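PDB 5JP6: putative polysaccharide deacetylase from Bdellovibrio bacteriovorus HD100, which probably removes acetyl groups from peptidoglycan of the prey cell wall, acting as a zinc-dependent deacetylase of carbohydrate esterase family 4. Local coordinates for residues A[165-168]-A[169-172]; A[261-264]-A[265-269]; A[299-302]-A[303-306]; A[349-352]-A[353-357]. The protein carries 1 engineered substitution. All blocks are in the same frame, centred on the assembly; numbering follows the deposited sequence.

Interaction 1: A[165-168]-A[169-172]; sequences DVAR and KEVV
Glu170 reaches back to Ala167 and closes a type II beta turn twice, once through its backbone and once through its side chain. Glu170 N donates to Ala167 O at 3.1 Å, while Ala167 N donates to Glu170 OE1 at 2.8 Å in a nearly straight bond (163°). This second donor arrives well above the carboxylate plane. CG of Glu170 lies anti to its carbonyl carbon (chi1 -68°), which directs the otherwise extended chain along the loop toward Ala167. Lys169 takes the third turn position with a positive phi of 66°.

The tight side is where Val166 faces strand 170-176. Val166 CB sits 3.5 Å from Glu170 OE1, and its CG2 is equally close to Glu170 O. Its other methyl, CG1, touches Val172 CG2 at 3.9 Å, two residues beyond Glu170 on the strand. Val360 and Leu362 of strand 358-364 pack against this layer.

The outer side is looser. Arg168 and Lys169 run side by side in the same direction, and Lys169 CG lies over one guanidinium face near its rim. Their charged ends remain apart, with Arg168 NH2 5.0 Å from Lys169 NZ; the ammonium has its stronger partner in the carbonyl of Arg355.

Glu170 OE1 also accepts a bond from Gln151 NE2, and OE2 one from Asn149 ND2. With three N-H donors shared between its two oxygens, the carboxylate is probably stabilised as an anion and fixed in rotation, tying the turn to the start of the strand that leads toward Asp177, a zinc ligand, and its neighbour Asp176.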
loop_
_atom_site.group_PDB
_atom_site.type_symbol
_atom_site.label_atom_id
_atom_site.label_comp_id
_atom_site.label_asym_id
_atom_site.label_seq_id
_atom_site.Cartn_x
_atom_site.Cartn_y
_atom_site.Cartn_z
ATOM N N ASP A 165 10.184 -18.893 3.975
ATOM C CA ASP A 165 11.323 -19.816 4.136
ATOM C C ASP A 165 12.640 -19.073 4.379
ATOM O O ASP A 165 13.736 -19.590 4.128
ATOM C CB ASP A 165 11.437 -20.784 2.949
ATOM C CG ASP A 165 10.154 -21.559 2.717
ATOM O OD1 ASP A 165 9.788 -22.331 3.582
ATOM O OD2 ASP A 165 9.480 -21.333 1.695
ATOM N N VAL A 166 12.520 -17.882 4.966
ATOM C CA VAL A 166 13.707 -17.114 5.283
ATOM C C VAL A 166 14.314 -17.541 6.633
ATOM O O VAL A 166 13.678 -18.255 7.431
ATOM C CB VAL A 166 13.445 -15.597 5.275
ATOM C CG1 VAL A 166 12.952 -15.150 3.898
ATOM C CG2 VAL A 166 12.468 -15.202 6.358
ATOM N N ALA A 167 15.548 -17.100 6.878
ATOM C CA ALA A 167 16.293 -17.445 8.108
ATOM C C ALA A 167 15.855 -16.577 9.295
ATOM O O ALA A 167 15.173 -15.548 9.113
ATOM C CB ALA A 167 17.793 -17.335 7.873
ATOM N N ARG A 168 16.289 -16.959 10.502
ATOM C CA ARG A 168 16.064 -16.116 11.671
ATOM C C ARG A 168 16.652 -14.714 11.380
ATOM O O ARG A 168 17.733 -14.564 10.758
ATOM C CB ARG A 168 16.655 -16.715 12.953
ATOM C CG ARG A 168 18.174 -16.815 12.989
ATOM C CD ARG A 168 18.707 -17.347 14.345
ATOM N NE ARG A 168 18.316 -16.511 15.490
ATOM C CZ ARG A 168 18.953 -15.410 15.900
ATOM N NH1 ARG A 168 20.044 -14.973 15.266
ATOM N NH2 ARG A 168 18.495 -14.737 16.954
ATOM N N LYS A 169 15.895 -13.709 11.817
ATOM C CA LYS A 169 16.253 -12.293 11.723
ATOM C C LYS A 169 16.335 -11.774 10.289
ATOM O O LYS A 169 16.943 -10.742 10.013
ATOM C CB LYS A 169 17.480 -11.943 12.565
ATOM C CG LYS A 169 17.239 -12.321 14.029
ATOM C CD LYS A 169 18.195 -11.699 14.979
ATOM C CE LYS A 169 17.710 -10.334 15.374
ATOM N NZ LYS A 169 18.580 -9.807 16.451
ATOM N N GLU A 170 15.646 -12.477 9.400
ATOM C CA GLU A 170 15.436 -11.993 8.032
ATOM C C GLU A 170 13.986 -11.579 7.863
ATOM O O GLU A 170 13.076 -12.326 8.247
ATOM C CB GLU A 170 15.822 -13.057 7.010
ATOM C CG GLU A 170 17.308 -13.351 6.963
ATOM C CD GLU A 170 17.726 -14.343 5.895
ATOM O OE1 GLU A 170 16.865 -15.111 5.379
ATOM O OE2 GLU A 170 18.929 -14.335 5.559
ATOM N N VAL A 171 13.781 -10.408 7.236
ATOM C CA VAL A 171 12.442 -9.940 6.915
ATOM C C VAL A 171 12.354 -9.530 5.453
ATOM O O VAL A 171 13.315 -9.027 4.857
ATOM C CB VAL A 171 11.961 -8.810 7.826
ATOM C CG1 VAL A 171 11.872 -9.270 9.266
ATOM C CG2 VAL A 171 12.865 -7.592 7.718
ATOM N N VAL A 172 11.192 -9.808 4.881
ATOM C CA VAL A 172 10.869 -9.453 3.505
ATOM C C VAL A 172 9.859 -8.320 3.578
ATOM O O VAL A 172 8.817 -8.449 4.207
ATOM C CB VAL A 172 10.246 -10.640 2.740
ATOM C CG1 VAL A 172 9.969 -10.298 1.288
ATOM C CG2 VAL A 172 11.094 -11.872 2.819
#

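Interaction 2: A[261-264]-A[265-269]; sequences GHQA and VFDVL
Gln263 and Asp267, one helical turn apart, carry the side-chain hydrogen bond of this segment of helix 251-269. Gln263 NE2 donates to Asp267 OD1 at 2.9 Å with an N-H...O angle of 165°. The oxygen lies in the amide plane and is met on its syn side but from out of the carboxylate plane, the two flat groups being turned 45° from each other. The Gln263 chain, bent at chi2 (76°), swings its amide forward along the helix toward Asp267; its OE1 accepts from Lys377 N, so both ends of the amide are held.

Backbone bonds form the regular i to i+4 ladder: Val265 N to Gly261 O (3.1 Å), Phe266 N to His262 O (3.0 Å) and Asp267 N to Gln263 O (2.8 Å). The next rung, Val268 N to Ala264 O, is weak at 3.3 Å.

Among looser contacts, Gln263 NE2 comes within 3.7 Å of Phe266 CD2, the planes nearly perpendicular.

Ala264, Val265 and Val268 pack on Val207 of helix 204-209. Val268 also meets helix 211-219, while Val265 and Leu269 rest on Ile224 of strand 223-227, which carries the zinc ligand His227, its side chain about 8 Å from Gly261; there His262 ND1 bonds Ser226 OG.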
loop_
_atom_site.group_PDB
_atom_site.type_symbol
_atom_site.label_atom_id
_atom_site.label_comp_id
_atom_site.label_asym_id
_atom_site.label_seq_id
_atom_site.Cartn_x
_atom_site.Cartn_y
_atom_site.Cartn_z
ATOM N N GLY A 261 -4.689 -7.108 -12.789
ATOM C CA GLY A 261 -3.581 -6.371 -12.157
ATOM C C GLY A 261 -2.224 -6.796 -12.760
ATOM O O GLY A 261 -1.348 -5.985 -13.009
ATOM N N HIS A 262 -2.082 -8.092 -13.008
ATOM C CA HIS A 262 -0.893 -8.615 -13.638
ATOM C C HIS A 262 -0.717 -8.030 -15.040
ATOM O O HIS A 262 0.373 -7.593 -15.409
ATOM C CB HIS A 262 -0.941 -10.123 -13.698
ATOM C CG HIS A 262 0.086 -10.784 -12.843
ATOM N ND1 HIS A 262 0.209 -10.536 -11.496
ATOM C CD2 HIS A 262 1.064 -11.668 -13.149
ATOM C CE1 HIS A 262 1.205 -11.247 -11.008
ATOM N NE2 HIS A 262 1.741 -11.937 -11.986
ATOM N N GLN A 263 -1.813 -7.993 -15.788
ATOM C CA GLN A 263 -1.780 -7.409 -17.111
ATOM C C GLN A 263 -1.381 -5.919 -17.069
ATOM O O GLN A 263 -0.646 -5.455 -17.935
ATOM C CB GLN A 263 -3.129 -7.585 -17.795
ATOM C CG GLN A 263 -3.112 -7.185 -19.240
ATOM C CD GLN A 263 -2.425 -8.212 -20.144
ATOM O OE1 GLN A 263 -2.719 -9.396 -20.096
ATOM N NE2 GLN A 263 -1.519 -7.740 -20.992
ATOM N N ALA A 264 -1.900 -5.182 -16.082
ATOM C CA ALA A 264 -1.600 -3.743 -15.999
ATOM C C ALA A 264 -0.094 -3.542 -15.819
ATOM O O ALA A 264 0.508 -2.670 -16.444
ATOM C CB ALA A 264 -2.367 -3.079 -14.887
ATOM N N VAL A 265 0.509 -4.334 -14.921
ATOM C CA VAL A 265 1.949 -4.223 -14.701
ATOM C C VAL A 265 2.717 -4.555 -15.988
ATOM O O VAL A 265 3.630 -3.827 -16.402
ATOM C CB VAL A 265 2.415 -5.117 -13.545
ATOM C CG1 VAL A 265 3.930 -5.146 -13.454
ATOM C CG2 VAL A 265 1.798 -4.664 -12.212
ATOM N N PHE A 266 2.352 -5.666 -16.589
ATOM C CA PHE A 266 2.974 -6.129 -17.831
ATOM C C PHE A 266 2.875 -5.093 -18.947
ATOM O O PHE A 266 3.838 -4.849 -19.673
ATOM C CB PHE A 266 2.358 -7.430 -18.270
ATOM C CG PHE A 266 2.896 -7.959 -19.570
ATOM C CD1 PHE A 266 4.119 -8.575 -19.618
ATOM C CD2 PHE A 266 2.205 -7.767 -20.753
ATOM C CE1 PHE A 266 4.625 -9.058 -20.813
ATOM C CE2 PHE A 266 2.704 -8.235 -21.938
ATOM C CZ PHE A 266 3.928 -8.853 -21.967
ATOM N N ASP A 267 1.703 -4.469 -19.063
ATOM C CA ASP A 267 1.498 -3.461 -20.100
ATOM C C ASP A 267 2.444 -2.264 -19.953
ATOM O O ASP A 267 2.805 -1.643 -20.971
ATOM C CB ASP A 267 0.059 -2.992 -20.106
ATOM C CG ASP A 267 -0.914 -4.020 -20.644
ATOM O OD1 ASP A 267 -0.493 -5.048 -21.240
ATOM O OD2 ASP A 267 -2.142 -3.800 -20.433
ATOM N N VAL A 268 2.839 -1.944 -18.715
ATOM C CA VAL A 268 3.787 -0.836 -18.489
ATOM C C VAL A 268 5.240 -1.278 -18.683
ATOM O O VAL A 268 6.025 -0.606 -19.375
ATOM C CB VAL A 268 3.599 -0.205 -17.104
ATOM C CG1 VAL A 268 4.654 0.868 -16.808
ATOM C CG2 VAL A 268 2.189 0.404 -16.975
ATOM N N LEU A 269 5.596 -2.415 -18.084
ATOM C CA LEU A 269 6.990 -2.809 -17.942
ATOM C C LEU A 269 7.507 -3.802 -18.980
ATOM O O LEU A 269 8.726 -3.873 -19.189
ATOM C CB LEU A 269 7.212 -3.460 -16.576
ATOM C CG LEU A 269 6.893 -2.611 -15.356
ATOM C CD1 LEU A 269 7.091 -3.428 -14.102
ATOM C CD2 LEU A 269 7.743 -1.347 -15.319
#

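Interaction 3: A[299-302]-A[303-306]; sequences FAWN and IESD
Trp301 and Glu304 are brought together by their first torsions: Trp301 CG sits between its backbone N and carbonyl carbon (chi1 62°), and Glu304 CG lies anti to its own carbonyl carbon, from where the extended chain runs toward the ring. Trp301 NE1 then donates to Glu304 OE2 at 3.1 Å, with an N-H...O angle of 162°. The carboxylate approaches the pyrrole edge close to the ring plane and accepts through its anti lone pair, its own plane inclined 52° to the indole.

This link spans the connection from strand 297-299 to the short, weakly bonded strand 303-304, which pairs with strand 330-335; both belong to the curled parallel sheet of the NodB-type fold, consistent with the distorted beta/alpha barrel of family 4 esterases. The indole lies beside the metal site: it meets the ring of Tyr280, a zinc ligand, with the planes nearly perpendicular, and it touches Ile331 and Leu333 of strand 330-335.

A water stitches the backbone, donating to Asn302 O and accepting from Glu304 N, both at 3.0 Å. Asn302 and Ile303 lie alongside each other, with Asn302 ND2 3.8 Å from Ile303 CG1. The Asn302 amide is spoken for at both ends: OD1 accepts from Ile331 N, and ND2 donates to Gln327 OE1 and Arg329 O. Ile303 touches Val332 of strand 330-335 and Val324 of helix 313-327.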
loop_
_atom_site.group_PDB
_atom_site.type_symbol
_atom_site.label_atom_id
_atom_site.label_comp_id
_atom_site.label_asym_id
_atom_site.label_seq_id
_atom_site.Cartn_x
_atom_site.Cartn_y
_atom_site.Cartn_z
ATOM N N PHE A 299 1.308 -15.031 -2.055
ATOM C CA PHE A 299 2.042 -14.408 -0.950
ATOM C C PHE A 299 1.054 -13.898 0.080
ATOM O O PHE A 299 0.317 -12.918 -0.146
ATOM C CB PHE A 299 2.956 -13.293 -1.465
ATOM C CG PHE A 299 4.222 -13.825 -2.059
ATOM C CD1 PHE A 299 4.207 -14.438 -3.329
ATOM C CD2 PHE A 299 5.420 -13.800 -1.345
ATOM C CE1 PHE A 299 5.333 -15.003 -3.839
ATOM C CE2 PHE A 299 6.565 -14.356 -1.895
ATOM C CZ PHE A 299 6.504 -14.955 -3.140
ATOM N N ALA A 300 1.098 -14.515 1.255
ATOM C CA ALA A 300 0.416 -13.987 2.425
ATOM C C ALA A 300 1.526 -13.230 3.208
ATOM O O ALA A 300 2.414 -12.639 2.601
ATOM C CB ALA A 300 -0.229 -15.118 3.204
ATOM N N TRP A 301 1.471 -13.201 4.525
ATOM C CA TRP A 301 2.434 -12.456 5.357
ATOM C C TRP A 301 2.274 -13.002 6.786
ATOM O O TRP A 301 1.278 -13.657 7.104
ATOM C CB TRP A 301 2.185 -10.930 5.354
ATOM C CG TRP A 301 0.845 -10.559 5.926
ATOM C CD1 TRP A 301 0.592 -10.204 7.228
ATOM C CD2 TRP A 301 -0.398 -10.530 5.245
ATOM N NE1 TRP A 301 -0.742 -9.989 7.392
ATOM C CE2 TRP A 301 -1.376 -10.171 6.192
ATOM C CE3 TRP A 301 -0.794 -10.794 3.927
ATOM C CZ2 TRP A 301 -2.697 -10.059 5.865
ATOM C CZ3 TRP A 301 -2.122 -10.674 3.617
ATOM C CH2 TRP A 301 -3.053 -10.319 4.583
ATOM N N ASN A 302 3.252 -12.707 7.645
ATOM C CA ASN A 302 3.115 -13.017 9.071
ATOM C C ASN A 302 3.397 -11.850 10.005
ATOM O O ASN A 302 3.150 -11.956 11.189
ATOM C CB ASN A 302 3.983 -14.202 9.478
ATOM C CG ASN A 302 5.452 -13.900 9.373
ATOM O OD1 ASN A 302 5.951 -13.508 8.323
ATOM N ND2 ASN A 302 6.166 -14.074 10.473
ATOM N N ILE A 303 3.959 -10.778 9.479
ATOM C CA ILE A 303 4.275 -9.597 10.284
ATOM C C ILE A 303 3.360 -8.451 9.813
ATOM O O ILE A 303 3.529 -7.914 8.709
ATOM C CB ILE A 303 5.758 -9.183 10.174
ATOM C CG1 ILE A 303 6.678 -10.282 10.661
ATOM C CG2 ILE A 303 6.011 -7.895 10.970
ATOM C CD1 ILE A 303 8.103 -10.139 10.215
ATOM N N GLU A 304 2.414 -8.075 10.675
ATOM C CA GLU A 304 1.471 -6.983 10.389
ATOM C C GLU A 304 2.056 -5.633 10.810
ATOM O O GLU A 304 2.667 -5.513 11.852
ATOM C CB GLU A 304 0.136 -7.242 11.061
ATOM C CG GLU A 304 -0.646 -8.190 10.149
ATOM C CD GLU A 304 -1.668 -9.039 10.801
ATOM O OE1 GLU A 304 -1.875 -8.933 12.032
ATOM O OE2 GLU A 304 -2.269 -9.830 10.041
ATOM N N SER A 305 1.853 -4.630 9.959
ATOM C CA SER A 305 2.124 -3.261 10.311
ATOM C C SER A 305 0.931 -2.553 10.879
ATOM O O SER A 305 1.099 -1.554 11.605
ATOM C CB SER A 305 2.651 -2.477 9.109
ATOM O OG SER A 305 1.654 -2.323 8.120
ATOM N N ASP A 306 -0.272 -3.033 10.531
ATOM C CA ASP A 306 -1.499 -2.291 10.841
ATOM C C ASP A 306 -1.439 -0.842 10.307
ATOM O O ASP A 306 -2.060 0.049 10.875
ATOM C CB ASP A 306 -1.764 -2.291 12.351
ATOM C CG ASP A 306 -2.135 -3.642 12.886
ATOM O OD1 ASP A 306 -2.586 -4.502 12.132
ATOM O OD2 ASP A 306 -2.056 -3.766 14.137
HETATM O O HOH W 1 2.282 -9.819 13.092
#

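Interaction 4: A[349-352]-A[353-357]; sequences LREL and YNRGY
Glu351 holds two partners at the end of helix 339-354, one with each carboxylate oxygen. Its OE1 forms a salt bridge with Arg355 NE at 2.8 Å, using the anti lone pair and lying slightly out of the guanidinium plane; a second bond, from Arg355 NH2 to the same OE1, is weak. Carboxylate and guanidinium planes stand almost at right angles (84°). Glu351 OE2 accepts from Asn354 ND2 at 3.1 Å, the donor lying above the carboxylate plane but the oxygen lying in the amide plane. A bend at chi2 (-63°) curls the glutamate toward the helix end, where Asn354 and Arg355 lie.

The other end of the Asn354 amide faces Arg350, whose NE meets Asn354 OD1 at 2.7 Å. Arg350 has two conformers, and this bond belongs to one of them, so the bond is doubtful.

Behind these side chains lies the helix end. Arg355 N bonds Glu351 O at 2.9 Å, and beyond it a Schellman motif stops the helix: Tyr357 N donates to Leu352 O at 2.9 Å and Gly356 N to Tyr353 O at 3.1 Å, with Gly356 at positive phi (88°). This reversal turns Tyr357 CB toward Leu352 CD2, 4.0 Å away.

Helix 313-327 lies alongside, its Glu325 bridging to Arg355 NH1 and accepting from Tyr357 OH, its Val324 touching Leu352 and Tyr357. Leu349 and Leu352 face strand 170-176 through Leu173 and Val171, while Tyr353 stacks on Phe144 of a loop, and the chain passes directly into strand 358-364.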
loop_
_atom_site.group_PDB
_atom_site.type_symbol
_atom_site.label_atom_id
_atom_site.label_comp_id
_atom_site.label_asym_id
_atom_site.label_seq_id
_atom_site.Cartn_x
_atom_site.Cartn_y
_atom_site.Cartn_z
ATOM N N LEU A 349 13.657 1.306 8.770
ATOM C CA LEU A 349 14.827 0.645 8.252
ATOM C C LEU A 349 16.022 0.738 9.214
ATOM O O LEU A 349 16.742 -0.234 9.397
ATOM C CB LEU A 349 15.146 1.178 6.861
ATOM C CG LEU A 349 14.082 0.906 5.775
ATOM C CD1 LEU A 349 14.336 1.746 4.527
ATOM C CD2 LEU A 349 13.993 -0.569 5.471
ATOM N N ARG A 350 16.224 1.913 9.795
ATOM C CA ARG A 350 17.282 2.078 10.773
ATOM C C ARG A 350 17.058 1.167 11.977
ATOM O O ARG A 350 18.001 0.530 12.452
ATOM C CB ARG A 350 17.423 3.552 11.175
ATOM C CG ARG A 350 18.454 3.838 12.283
ATOM C CD ARG A 350 19.891 3.397 12.006
ATOM N NE ARG A 350 20.707 3.318 13.228
ATOM C CZ ARG A 350 21.401 4.307 13.779
ATOM N NH1 ARG A 350 21.444 5.519 13.243
ATOM N NH2 ARG A 350 22.084 4.070 14.891
ATOM N N GLU A 351 15.825 1.083 12.461
ATOM C CA GLU A 351 15.543 0.184 13.600
ATOM C C GLU A 351 15.733 -1.298 13.230
ATOM O O GLU A 351 16.261 -2.032 14.060
ATOM C CB GLU A 351 14.171 0.432 14.176
ATOM C CG GLU A 351 14.135 1.623 15.108
ATOM C CD GLU A 351 15.041 1.377 16.318
ATOM O OE1 GLU A 351 14.868 0.322 16.995
ATOM O OE2 GLU A 351 15.937 2.210 16.544
ATOM N N LEU A 352 15.342 -1.738 12.028
ATOM C CA LEU A 352 15.621 -3.134 11.607
ATOM C C LEU A 352 17.131 -3.361 11.744
ATOM O O LEU A 352 17.579 -4.386 12.285
ATOM C CB LEU A 352 15.185 -3.418 10.181
ATOM C CG LEU A 352 13.722 -3.602 9.884
ATOM C CD1 LEU A 352 13.547 -3.889 8.400
ATOM C CD2 LEU A 352 13.111 -4.683 10.747
ATOM N N TYR A 353 17.922 -2.446 11.192
ATOM C CA TYR A 353 19.360 -2.552 11.261
ATOM C C TYR A 353 19.882 -2.599 12.716
ATOM O O TYR A 353 20.638 -3.519 13.086
ATOM C CB TYR A 353 19.990 -1.384 10.506
ATOM C CG TYR A 353 21.480 -1.431 10.470
ATOM C CD1 TYR A 353 22.134 -2.254 9.560
ATOM C CD2 TYR A 353 22.227 -0.636 11.306
ATOM C CE1 TYR A 353 23.507 -2.281 9.493
ATOM C CE2 TYR A 353 23.606 -0.663 11.249
ATOM C CZ TYR A 353 24.224 -1.494 10.347
ATOM O OH TYR A 353 25.573 -1.486 10.307
ATOM N N ASN A 354 19.368 -1.686 13.547
ATOM C CA ASN A 354 19.748 -1.617 14.951
ATOM C C ASN A 354 19.439 -2.916 15.708
ATOM O O ASN A 354 20.189 -3.347 16.634
ATOM C CB ASN A 354 19.098 -0.432 15.681
ATOM C CG ASN A 354 19.648 0.917 15.274
ATOM O OD1 ASN A 354 20.732 1.030 14.705
ATOM N ND2 ASN A 354 18.856 1.968 15.576
ATOM N N ARG A 355 18.321 -3.528 15.353
ATOM C CA ARG A 355 17.809 -4.726 16.016
ATOM C C ARG A 355 18.395 -6.027 15.496
ATOM O O ARG A 355 18.025 -7.091 15.996
ATOM C CB ARG A 355 16.275 -4.733 15.962
ATOM C CG ARG A 355 15.674 -3.564 16.736
ATOM C CD ARG A 355 14.227 -3.312 16.353
ATOM N NE ARG A 355 13.654 -2.162 17.059
ATOM C CZ ARG A 355 12.793 -2.207 18.065
ATOM N NH1 ARG A 355 12.418 -3.353 18.596
ATOM N NH2 ARG A 355 12.354 -1.072 18.587
ATOM N N GLY A 356 19.278 -5.942 14.493
ATOM C CA GLY A 356 19.993 -7.096 13.969
ATOM C C GLY A 356 19.289 -7.841 12.866
ATOM O O GLY A 356 19.653 -8.978 12.546
ATOM N N TYR A 357 18.305 -7.195 12.251
ATOM C CA TYR A 357 17.530 -7.816 11.189
ATOM C C TYR A 357 18.195 -7.490 9.808
ATOM O O TYR A 357 18.869 -6.446 9.645
ATOM C CB TYR A 357 16.019 -7.425 11.275
ATOM C CG TYR A 357 15.282 -8.015 12.457
ATOM C CD1 TYR A 357 15.269 -7.375 13.701
ATOM C CD2 TYR A 357 14.607 -9.232 12.359
ATOM C CE1 TYR A 357 14.647 -7.953 14.779
ATOM C CE2 TYR A 357 13.996 -9.788 13.463
ATOM C CZ TYR A 357 14.035 -9.157 14.669
ATOM O OH TYR A 357 13.385 -9.705 15.766
#

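In the fold
Interactions 1 and 4 meet directly, their centres 13 Å apart: Lys169 CA lies 3.5 Å from Tyr357 CD2, and Val171 CG2 packs 3.8 Å from Leu352 CD1. Interaction 1 also reaches interaction 3, where Val171 CG1 lies 4.0 Å from Ile303 CD1, so strand 170-176 joins both. Interaction 2 stands apart, its nearest atoms about 9 Å from interaction 3. Interactions 2 and 3 both lie near the zinc ion, held by Asp177, His227 and Tyr280: the Trp301 side chain is about 8 Å from the metal, and Gly261 about 12 Å. Interaction 4 lies away from the metal site.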